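Local coordinates for Nup188 (Myceliophthora thermophila, PDB 4KF8), which is a scaffold nucleoporin of the nuclear pore complex that shares structural and functional properties with nuclear transport receptors, at residues 25-34 with 94-104; 67-78 with 107-117. One frame throughout, in Å; residues are numbered along the deposited sequence.

In the fold
Helix 98-113 is common to both contacts, in a chain built of helices without strands. Its first turns, with the loop ahead of them, meet the start of helix 30-46 in contact 1; its last turns, with the loop that follows, meet the first part of helix 67-84 in contact 2. The segments alternate along the chain: 25-34, 67-78, 94-104, 107-117. The contact centres lie about 20 Å apart, yet the contacts join where Ile104 CG2 comes 3.7 Å from Val78 O. Three consecutive helices are thus tied together, in keeping with the stacked-helix build expected of a scaffold nucleoporin.

Contact 1 (25-34 with 94-104); sequences WSKDQISYFR and AATTPEDLALI
The carboxylate of Asp100 meets two flat groups, the Trp25 ring and the Arg34 guanidinium. Trp25 CZ3 lies 3.9 Å from Asp100 CG in an oblique approach, with the ring and carboxylate planes 57° apart; one face of the indole takes Phe33 CD2, offset toward the rim. At the guanidinium edge, near its plane, is Ala95 O, close to NH2 but at a poor angle for a bond. The carboxylate reaches this group obliquely, and the salt bridge is loose: Arg34 NE to Asp100 OD1 is 3.1 Å and Arg34 NH2 to Asp100 OD2 is 3.4 Å, both weak. An extended Arg34 chain from CG to NE (chi2 174°) carries the charge across. Asp100 OD2 is also gripped by Thr97 N at 2.8 Å, on its anti side, at the start of helix 98-113. Beside this, Ile30 CD1 touches Thr96 CG2 and Ala95 CB, and Lys27 CD rests against Ala95 CB at 3.5 Å. An asparagine in place of Asp100 would probably leave the Arg34 charge without its mate here. Buried Asp100 therefore joins the helix start to the neighbouring helix, its negative charge probably balanced by Arg34.

Contact 2 (67-78 with 107-117); sequences TQLVLTTLDRVV and ILQACLSVPGI
Val70 plugs into the end of helix 98-113 with both of its methyls, and Cys111 and Ile117 close round it. Its CG1, anti to the backbone N (chi1 -172°), leans on Cys111 CB at 3.7 Å and also reaches Ile117 CD1 at 4.0 Å, while CG2, set beside the backbone N, turns to Val114 CG1, 4.0 Å off. A single valine thereby bridges the last helical turn and the loop that follows it. Cys111 is shared: the same CB that meets Val70 is approached by Leu74 CD2 at 3.6 Å, one turn further along helix 67-84, and that methyl also touches Leu108 CD1, the two leucines crossing at about a right angle. Ile117 reaches in from the far end of a type II turn, Val114 to Ile117, its CD1 coming 3.4 Å from Thr67 OG1. Within that turn Gly116 lies beside Thr67, at backbone angles (phi 103°) where a CB would be jammed against the carbonyl oxygen of the residue before. At the other end Val78 CG2 lies 4.1 Å from Ile107 CG2, and Val78 CG1 meets Leu108 CB. Outside the pair, Leu108 is backed by Leu162 and Leu166 of helix 154-167, and Ile107 by Leu44 of helix 30-46. The axes of the helical segments 67-78 and 107-113 run nearly antiparallel, 153° between their directions and 9.9 Å apart at closest. Antiparallel packing of successive helices is the pattern of alpha-solenoids, consistent with the likeness of Nup188 to nuclear transport receptors.

Contact 1 (25-34 with 94-104)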
loop_
_atom_site.group_PDB
_atom_site.type_symbol
_atom_site.label_atom_id
_atom_site.label_comp_id
_atom_site.label_asym_id
_atom_site.label_seq_id
_atom_site.Cartn_x
_atom_site.Cartn_y
_atom_site.Cartn_z
ATOM N N TRP A 25 8.033 0.374 24.532
ATOM C CA TRP A 25 9.164 -0.057 23.699
ATOM C C TRP A 25 10.430 -0.353 24.497
ATOM O O TRP A 25 11.483 -0.645 23.924
ATOM C CB TRP A 25 9.465 0.957 22.586
ATOM C CG TRP A 25 8.252 1.459 21.884
ATOM C CD1 TRP A 25 7.822 2.749 21.820
ATOM C CD2 TRP A 25 7.300 0.679 21.151
ATOM N NE1 TRP A 25 6.662 2.825 21.084
ATOM C CE2 TRP A 25 6.320 1.565 20.667
ATOM C CE3 TRP A 25 7.182 -0.681 20.857
ATOM C CZ2 TRP A 25 5.237 1.133 19.906
ATOM C CZ3 TRP A 25 6.105 -1.107 20.102
ATOM C CH2 TRP A 25 5.150 -0.204 19.634
ATOM N N SER A 26 10.321 -0.271 25.817
ATOM C CA SER A 26 11.427 -0.601 26.703
ATOM C C SER A 26 11.516 -2.112 26.800
ATOM O O SER A 26 10.485 -2.784 26.875
ATOM C CB SER A 26 11.188 0.000 28.085
ATOM O OG SER A 26 10.663 1.313 27.965
ATOM N N LYS A 27 12.743 -2.636 26.787
ATOM C CA LYS A 27 12.998 -4.080 26.811
ATOM C C LYS A 27 12.048 -4.829 27.744
ATOM O O LYS A 27 11.526 -5.888 27.397
ATOM C CB LYS A 27 14.451 -4.363 27.209
ATOM C CG LYS A 27 14.838 -5.833 27.155
ATOM C CD LYS A 27 14.759 -6.351 25.733
ATOM C CE LYS A 27 14.680 -7.864 25.685
ATOM N NZ LYS A 27 14.249 -8.345 24.340
ATOM N N ASP A 28 11.822 -4.257 28.924
ATOM C CA ASP A 28 10.800 -4.746 29.841
ATOM C C ASP A 28 9.499 -3.979 29.615
ATOM O O ASP A 28 9.495 -2.748 29.639
ATOM C CB ASP A 28 11.263 -4.588 31.293
ATOM C CG ASP A 28 11.447 -5.921 31.998
ATOM O OD1 ASP A 28 10.460 -6.438 32.565
ATOM O OD2 ASP A 28 12.577 -6.452 31.987
ATOM N N GLN A 29 8.417 -4.728 29.385
ATOM C CA GLN A 29 7.055 -4.216 29.133
ATOM C C GLN A 29 6.768 -3.786 27.676
ATOM O O GLN A 29 5.696 -3.254 27.374
ATOM C CB GLN A 29 6.614 -3.152 30.165
ATOM C CG GLN A 29 6.687 -1.695 29.701
ATOM C CD GLN A 29 6.385 -0.721 30.819
ATOM O OE1 GLN A 29 5.769 -1.087 31.820
ATOM N NE2 GLN A 29 6.827 0.523 30.661
ATOM N N ILE A 30 7.707 -4.051 26.771
ATOM C CA ILE A 30 7.448 -3.846 25.348
ATOM C C ILE A 30 6.403 -4.840 24.838
ATOM O O ILE A 30 5.619 -4.528 23.946
ATOM C CB ILE A 30 8.734 -3.952 24.496
ATOM C CG1 ILE A 30 8.436 -3.638 23.027
ATOM C CG2 ILE A 30 9.370 -5.325 24.629
ATOM C CD1 ILE A 30 9.613 -3.821 22.111
ATOM N N SER A 31 6.388 -6.032 25.427
ATOM C CA SER A 31 5.474 -7.089 25.014
ATOM C C SER A 31 4.048 -6.814 25.477
ATOM O O SER A 31 3.091 -7.170 24.794
ATOM C CB SER A 31 5.955 -8.436 25.547
ATOM O OG SER A 31 6.238 -8.347 26.931
ATOM N N TYR A 32 3.906 -6.183 26.638
ATOM C CA TYR A 32 2.588 -5.794 27.130
ATOM C C TYR A 32 2.026 -4.647 26.289
ATOM O O TYR A 32 0.826 -4.600 26.002
ATOM C CB TYR A 32 2.645 -5.404 28.610
ATOM C CG TYR A 32 1.333 -4.881 29.151
ATOM C CD1 TYR A 32 0.172 -5.636 29.062
ATOM C CD2 TYR A 32 1.257 -3.636 29.755
ATOM C CE1 TYR A 32 -1.029 -5.161 29.553
ATOM C CE2 TYR A 32 0.065 -3.153 30.249
ATOM C CZ TYR A 32 -1.074 -3.917 30.146
ATOM O OH TYR A 32 -2.261 -3.431 30.640
ATOM N N PHE A 33 2.901 -3.726 25.894
ATOM C CA PHE A 33 2.504 -2.635 25.013
ATOM C C PHE A 33 2.054 -3.196 23.666
ATOM O O PHE A 33 1.069 -2.737 23.099
ATOM C CB PHE A 33 3.651 -1.634 24.833
ATOM C CG PHE A 33 3.206 -0.266 24.390
ATOM C CD1 PHE A 33 2.542 0.576 25.264
ATOM C CD2 PHE A 33 3.467 0.185 23.103
ATOM C CE1 PHE A 33 2.135 1.839 24.862
ATOM C CE2 PHE A 33 3.061 1.447 22.697
ATOM C CZ PHE A 33 2.395 2.272 23.577
ATOM N N ARG A 34 2.770 -4.212 23.185
ATOM C CA ARG A 34 2.454 -4.874 21.916
ATOM C C ARG A 34 1.038 -5.442 21.832
ATOM O O ARG A 34 0.438 -5.448 20.763
ATOM C CB ARG A 34 3.456 -5.996 21.628
ATOM C CG ARG A 34 4.808 -5.536 21.121
ATOM C CD ARG A 34 5.764 -6.708 20.997
ATOM N NE ARG A 34 7.084 -6.292 20.535
ATOM C CZ ARG A 34 8.172 -7.054 20.595
ATOM N NH1 ARG A 34 8.103 -8.277 21.104
ATOM N NH2 ARG A 34 9.331 -6.593 20.150
ATOM N N ALA A 94 16.922 -2.434 20.130
ATOM C CA ALA A 94 16.220 -2.125 21.370
ATOM C C ALA A 94 14.908 -2.894 21.462
ATOM O O ALA A 94 13.854 -2.307 21.713
ATOM C CB ALA A 94 15.967 -0.628 21.484
ATOM N N ALA A 95 14.989 -4.203 21.232
ATOM C CA ALA A 95 13.852 -5.122 21.362
ATOM C C ALA A 95 12.695 -4.839 20.413
ATOM O O ALA A 95 11.698 -5.560 20.420
ATOM C CB ALA A 95 13.353 -5.160 22.793
ATOM N N THR A 96 12.819 -3.792 19.603
ATOM C CA THR A 96 11.776 -3.446 18.652
ATOM C C THR A 96 12.007 -4.180 17.346
ATOM O O THR A 96 13.144 -4.470 16.972
ATOM C CB THR A 96 11.727 -1.940 18.381
ATOM O OG1 THR A 96 12.972 -1.518 17.809
ATOM C CG2 THR A 96 11.480 -1.180 19.674
ATOM N N THR A 97 10.917 -4.484 16.657
ATOM C CA THR A 97 10.982 -5.242 15.421
ATOM C C THR A 97 10.210 -4.517 14.322
ATOM O O THR A 97 9.419 -3.618 14.611
ATOM C CB THR A 97 10.419 -6.670 15.621
ATOM O OG1 THR A 97 9.070 -6.599 16.104
ATOM C CG2 THR A 97 11.271 -7.445 16.614
ATOM N N PRO A 98 10.463 -4.880 13.053
ATOM C CA PRO A 98 9.666 -4.386 11.927
ATOM C C PRO A 98 8.162 -4.546 12.143
ATOM O O PRO A 98 7.393 -3.662 11.771
ATOM C CB PRO A 98 10.120 -5.277 10.757
ATOM C CG PRO A 98 11.231 -6.165 11.302
ATOM C CD PRO A 98 11.681 -5.558 12.584
ATOM N N GLU A 99 7.759 -5.659 12.749
ATOM C CA GLU A 99 6.344 -5.970 12.939
ATOM C C GLU A 99 5.664 -5.009 13.904
ATOM O O GLU A 99 4.438 -4.916 13.936
ATOM C CB GLU A 99 6.162 -7.413 13.421
ATOM C CG GLU A 99 6.627 -8.477 12.436
ATOM C CD GLU A 99 8.135 -8.625 12.395
ATOM O OE1 GLU A 99 8.821 -7.968 13.203
ATOM O OE2 GLU A 99 8.636 -9.398 11.553
ATOM N N ASP A 100 6.461 -4.301 14.694
ATOM C CA ASP A 100 5.931 -3.263 15.561
ATOM C C ASP A 100 5.473 -2.089 14.709
ATOM O O ASP A 100 4.430 -1.495 14.972
ATOM C CB ASP A 100 6.983 -2.813 16.577
ATOM C CG ASP A 100 7.265 -3.869 17.634
ATOM O OD1 ASP A 100 6.304 -4.494 18.130
ATOM O OD2 ASP A 100 8.448 -4.082 17.971
ATOM N N LEU A 101 6.254 -1.768 13.681
ATOM C CA LEU A 101 5.899 -0.705 12.752
ATOM C C LEU A 101 4.673 -1.098 11.941
ATOM O O LEU A 101 3.761 -0.293 11.751
ATOM C CB LEU A 101 7.075 -0.390 11.823
ATOM C CG LEU A 101 6.837 0.635 10.708
ATOM C CD1 LEU A 101 6.230 1.909 11.261
ATOM C CD2 LEU A 101 8.131 0.937 9.971
ATOM N N ALA A 102 4.660 -2.340 11.468
ATOM C CA ALA A 102 3.534 -2.874 10.712
ATOM C C ALA A 102 2.247 -2.810 11.527
ATOM O O ALA A 102 1.169 -2.566 10.987
ATOM C CB ALA A 102 3.822 -4.299 10.282
ATOM N N LEU A 103 2.375 -3.027 12.832
ATOM C CA LEU A 103 1.254 -2.937 13.758
ATOM C C LEU A 103 0.762 -1.495 13.839
ATOM O O LEU A 103 -0.437 -1.237 13.899
ATOM C CB LEU A 103 1.688 -3.415 15.145
ATOM C CG LEU A 103 0.617 -3.893 16.127
ATOM C CD1 LEU A 103 0.031 -5.212 15.669
ATOM C CD2 LEU A 103 1.198 -4.029 17.522
ATOM N N ILE A 104 1.701 -0.557 13.844
ATOM C CA ILE A 104 1.366 0.860 13.880
ATOM C C ILE A 104 0.693 1.286 12.579
ATOM O O ILE A 104 -0.315 1.991 12.594
ATOM C CB ILE A 104 2.616 1.720 14.135
ATOM C CG1 ILE A 104 3.217 1.387 15.502
ATOM C CG2 ILE A 104 2.273 3.206 14.049
ATOM C CD1 ILE A 104 4.628 1.885 15.685
#

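Contact 2 (67-78 with 107-117)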
loop_
_atom_site.group_PDB
_atom_site.type_symbol
_atom_site.label_atom_id
_atom_site.label_comp_id
_atom_site.label_asym_id
_atom_site.label_seq_id
_atom_site.Cartn_x
_atom_site.Cartn_y
_atom_site.Cartn_z
ATOM N N THR A 67 -15.533 10.013 17.437
ATOM C CA THR A 67 -14.568 10.301 16.387
ATOM C C THR A 67 -13.437 11.135 16.976
ATOM O O THR A 67 -12.337 11.196 16.425
ATOM C CB THR A 67 -15.217 11.053 15.211
ATOM O OG1 THR A 67 -14.202 11.462 14.287
ATOM C CG2 THR A 67 -15.969 12.281 15.706
ATOM N N GLN A 68 -13.723 11.773 18.108
ATOM C CA GLN A 68 -12.733 12.571 18.819
ATOM C C GLN A 68 -11.651 11.675 19.406
ATOM O O GLN A 68 -10.473 12.045 19.434
ATOM C CB GLN A 68 -13.401 13.385 19.928
ATOM C CG GLN A 68 -14.293 14.509 19.426
ATOM C CD GLN A 68 -13.500 15.675 18.864
ATOM O OE1 GLN A 68 -12.310 15.818 19.142
ATOM N NE2 GLN A 68 -14.158 16.515 18.067
ATOM N N LEU A 69 -12.059 10.499 19.875
ATOM C CA LEU A 69 -11.129 9.521 20.423
ATOM C C LEU A 69 -10.149 9.050 19.354
ATOM O O LEU A 69 -8.953 8.916 19.610
ATOM C CB LEU A 69 -11.894 8.322 20.986
ATOM C CG LEU A 69 -12.785 8.535 22.212
ATOM C CD1 LEU A 69 -13.695 7.332 22.422
ATOM C CD2 LEU A 69 -11.943 8.792 23.454
ATOM N N VAL A 70 -10.666 8.805 18.154
ATOM C CA VAL A 70 -9.850 8.343 17.037
ATOM C C VAL A 70 -8.779 9.369 16.672
ATOM O O VAL A 70 -7.635 9.014 16.383
ATOM C CB VAL A 70 -10.715 8.043 15.796
ATOM C CG1 VAL A 70 -9.883 7.378 14.712
ATOM C CG2 VAL A 70 -11.893 7.160 16.175
ATOM N N LEU A 71 -9.158 10.642 16.693
ATOM C CA LEU A 71 -8.218 11.722 16.420
ATOM C C LEU A 71 -7.214 11.884 17.563
ATOM O O LEU A 71 -6.056 12.242 17.340
ATOM C CB LEU A 71 -8.971 13.030 16.169
ATOM C CG LEU A 71 -9.882 13.019 14.941
ATOM C CD1 LEU A 71 -10.759 14.258 14.897
ATOM C CD2 LEU A 71 -9.055 12.903 13.669
ATOM N N THR A 72 -7.662 11.614 18.784
ATOM C CA THR A 72 -6.777 11.646 19.938
ATOM C C THR A 72 -5.788 10.488 19.863
ATOM O O THR A 72 -4.663 10.583 20.355
ATOM C CB THR A 72 -7.560 11.545 21.255
ATOM O OG1 THR A 72 -8.691 12.424 21.211
ATOM C CG2 THR A 72 -6.671 11.914 22.430
ATOM N N THR A 73 -6.220 9.396 19.236
ATOM C CA THR A 73 -5.394 8.205 19.086
ATOM C C THR A 73 -4.315 8.419 18.030
ATOM O O THR A 73 -3.195 7.928 18.162
ATOM C CB THR A 73 -6.244 6.988 18.676
ATOM O OG1 THR A 73 -7.467 6.981 19.425
ATOM C CG2 THR A 73 -5.484 5.689 18.924
ATOM N N LEU A 74 -4.659 9.159 16.982
ATOM C CA LEU A 74 -3.738 9.410 15.876
ATOM C C LEU A 74 -2.482 10.176 16.293
ATOM O O LEU A 74 -1.419 10.001 15.696
ATOM C CB LEU A 74 -4.457 10.148 14.744
ATOM C CG LEU A 74 -5.447 9.309 13.937
ATOM C CD1 LEU A 74 -6.355 10.201 13.115
ATOM C CD2 LEU A 74 -4.703 8.329 13.043
ATOM N N ASP A 75 -2.600 11.019 17.313
ATOM C CA ASP A 75 -1.444 11.757 17.804
ATOM C C ASP A 75 -0.727 10.983 18.895
ATOM O O ASP A 75 0.455 10.660 18.770
ATOM C CB ASP A 75 -1.853 13.124 18.346
ATOM C CG ASP A 75 -0.658 13.959 18.777
ATOM O OD1 ASP A 75 -0.193 13.789 19.925
ATOM O OD2 ASP A 75 -0.184 14.786 17.966
ATOM N N ARG A 76 -1.460 10.692 19.965
ATOM C CA ARG A 76 -0.888 10.089 21.162
ATOM C C ARG A 76 -0.391 8.659 20.939
ATOM O O ARG A 76 0.531 8.211 21.621
ATOM C CB ARG A 76 -1.893 10.142 22.318
ATOM N N VAL A 77 -0.986 7.950 19.985
ATOM C CA VAL A 77 -0.571 6.573 19.715
ATOM C C VAL A 77 0.237 6.408 18.422
ATOM O O VAL A 77 1.400 6.011 18.464
ATOM C CB VAL A 77 -1.770 5.583 19.716
ATOM C CG1 VAL A 77 -1.323 4.199 19.270
ATOM C CG2 VAL A 77 -2.410 5.514 21.095
ATOM N N VAL A 78 -0.375 6.718 17.282
ATOM C CA VAL A 78 0.220 6.387 15.984
ATOM C C VAL A 78 1.443 7.231 15.606
ATOM O O VAL A 78 2.486 6.693 15.233
ATOM C CB VAL A 78 -0.817 6.454 14.844
ATOM C CG1 VAL A 78 -0.197 5.974 13.546
ATOM C CG2 VAL A 78 -2.039 5.618 15.184
ATOM N N ILE A 107 -2.857 0.117 12.754
ATOM C CA ILE A 107 -3.727 0.892 13.628
ATOM C C ILE A 107 -4.166 2.179 12.931
ATOM O O ILE A 107 -5.291 2.642 13.115
ATOM C CB ILE A 107 -3.044 1.196 14.982
ATOM C CG1 ILE A 107 -2.722 -0.099 15.727
ATOM C CG2 ILE A 107 -3.931 2.058 15.864
ATOM C CD1 ILE A 107 -2.086 0.122 17.075
ATOM N N LEU A 108 -3.271 2.732 12.116
ATOM C CA LEU A 108 -3.570 3.896 11.283
ATOM C C LEU A 108 -4.715 3.617 10.311
ATOM O O LEU A 108 -5.623 4.434 10.161
ATOM C CB LEU A 108 -2.323 4.332 10.511
ATOM C CG LEU A 108 -2.464 5.471 9.493
ATOM C CD1 LEU A 108 -2.906 6.769 10.155
ATOM C CD2 LEU A 108 -1.160 5.678 8.740
ATOM N N GLN A 109 -4.667 2.457 9.659
ATOM C CA GLN A 109 -5.709 2.051 8.719
ATOM C C GLN A 109 -7.063 1.940 9.403
ATOM O O GLN A 109 -8.089 2.327 8.844
ATOM C CB GLN A 109 -5.373 0.707 8.078
ATOM C CG GLN A 109 -3.957 0.574 7.568
ATOM C CD GLN A 109 -3.738 -0.715 6.795
ATOM O OE1 GLN A 109 -4.620 -1.174 6.065
ATOM N NE2 GLN A 109 -2.559 -1.308 6.957
ATOM N N ALA A 110 -7.060 1.393 10.611
ATOM C CA ALA A 110 -8.288 1.218 11.369
ATOM C C ALA A 110 -8.871 2.569 11.757
ATOM O O ALA A 110 -10.086 2.754 11.740
ATOM C CB ALA A 110 -8.024 0.379 12.594
ATOM N N CYS A 111 -7.993 3.509 12.098
ATOM C CA CYS A 111 -8.393 4.875 12.440
ATOM C C CYS A 111 -9.058 5.580 11.270
ATOM O O CYS A 111 -10.113 6.193 11.421
ATOM C CB CYS A 111 -7.186 5.697 12.905
ATOM S SG CYS A 111 -6.476 5.189 14.492
ATOM N N LEU A 112 -8.434 5.486 10.102
ATOM C CA LEU A 112 -8.915 6.187 8.915
ATOM C C LEU A 112 -10.135 5.523 8.281
ATOM O O LEU A 112 -10.729 6.065 7.352
ATOM C CB LEU A 112 -7.790 6.330 7.885
ATOM C CG LEU A 112 -6.514 7.011 8.384
ATOM C CD1 LEU A 112 -5.454 7.054 7.296
ATOM C CD2 LEU A 112 -6.811 8.408 8.910
ATOM N N SER A 113 -10.511 4.353 8.789
ATOM C CA SER A 113 -11.662 3.629 8.265
ATOM C C SER A 113 -12.925 3.949 9.060
ATOM O O SER A 113 -14.039 3.708 8.596
ATOM C CB SER A 113 -11.397 2.123 8.285
ATOM O OG SER A 113 -10.202 1.806 7.596
ATOM N N VAL A 114 -12.741 4.492 10.257
ATOM C CA VAL A 114 -13.848 4.824 11.146
ATOM C C VAL A 114 -14.741 5.887 10.516
ATOM O O VAL A 114 -14.240 6.857 9.948
ATOM C CB VAL A 114 -13.320 5.336 12.504
ATOM C CG1 VAL A 114 -14.459 5.778 13.409
ATOM C CG2 VAL A 114 -12.481 4.270 13.182
ATOM N N PRO A 115 -16.069 5.699 10.596
ATOM C CA PRO A 115 -17.011 6.707 10.094
ATOM C C PRO A 115 -16.786 8.063 10.760
ATOM O O PRO A 115 -16.525 8.117 11.961
ATOM C CB PRO A 115 -18.373 6.150 10.513
ATOM C CG PRO A 115 -18.164 4.674 10.625
ATOM C CD PRO A 115 -16.755 4.496 11.104
ATOM N N GLY A 116 -16.883 9.140 9.987
ATOM C CA GLY A 116 -16.706 10.477 10.524
ATOM C C GLY A 116 -15.353 11.063 10.181
ATOM O O GLY A 116 -15.181 12.282 10.154
ATOM N N ILE A 117 -14.383 10.191 9.927
ATOM C CA ILE A 117 -13.067 10.623 9.476
ATOM C C ILE A 117 -13.195 10.963 7.988
ATOM O O ILE A 117 -14.279 10.822 7.416
ATOM C CB ILE A 117 -11.995 9.532 9.735
ATOM C CG1 ILE A 117 -12.211 8.892 11.106
ATOM C CG2 ILE A 117 -10.587 10.112 9.704
ATOM C CD1 ILE A 117 -11.945 9.829 12.267
#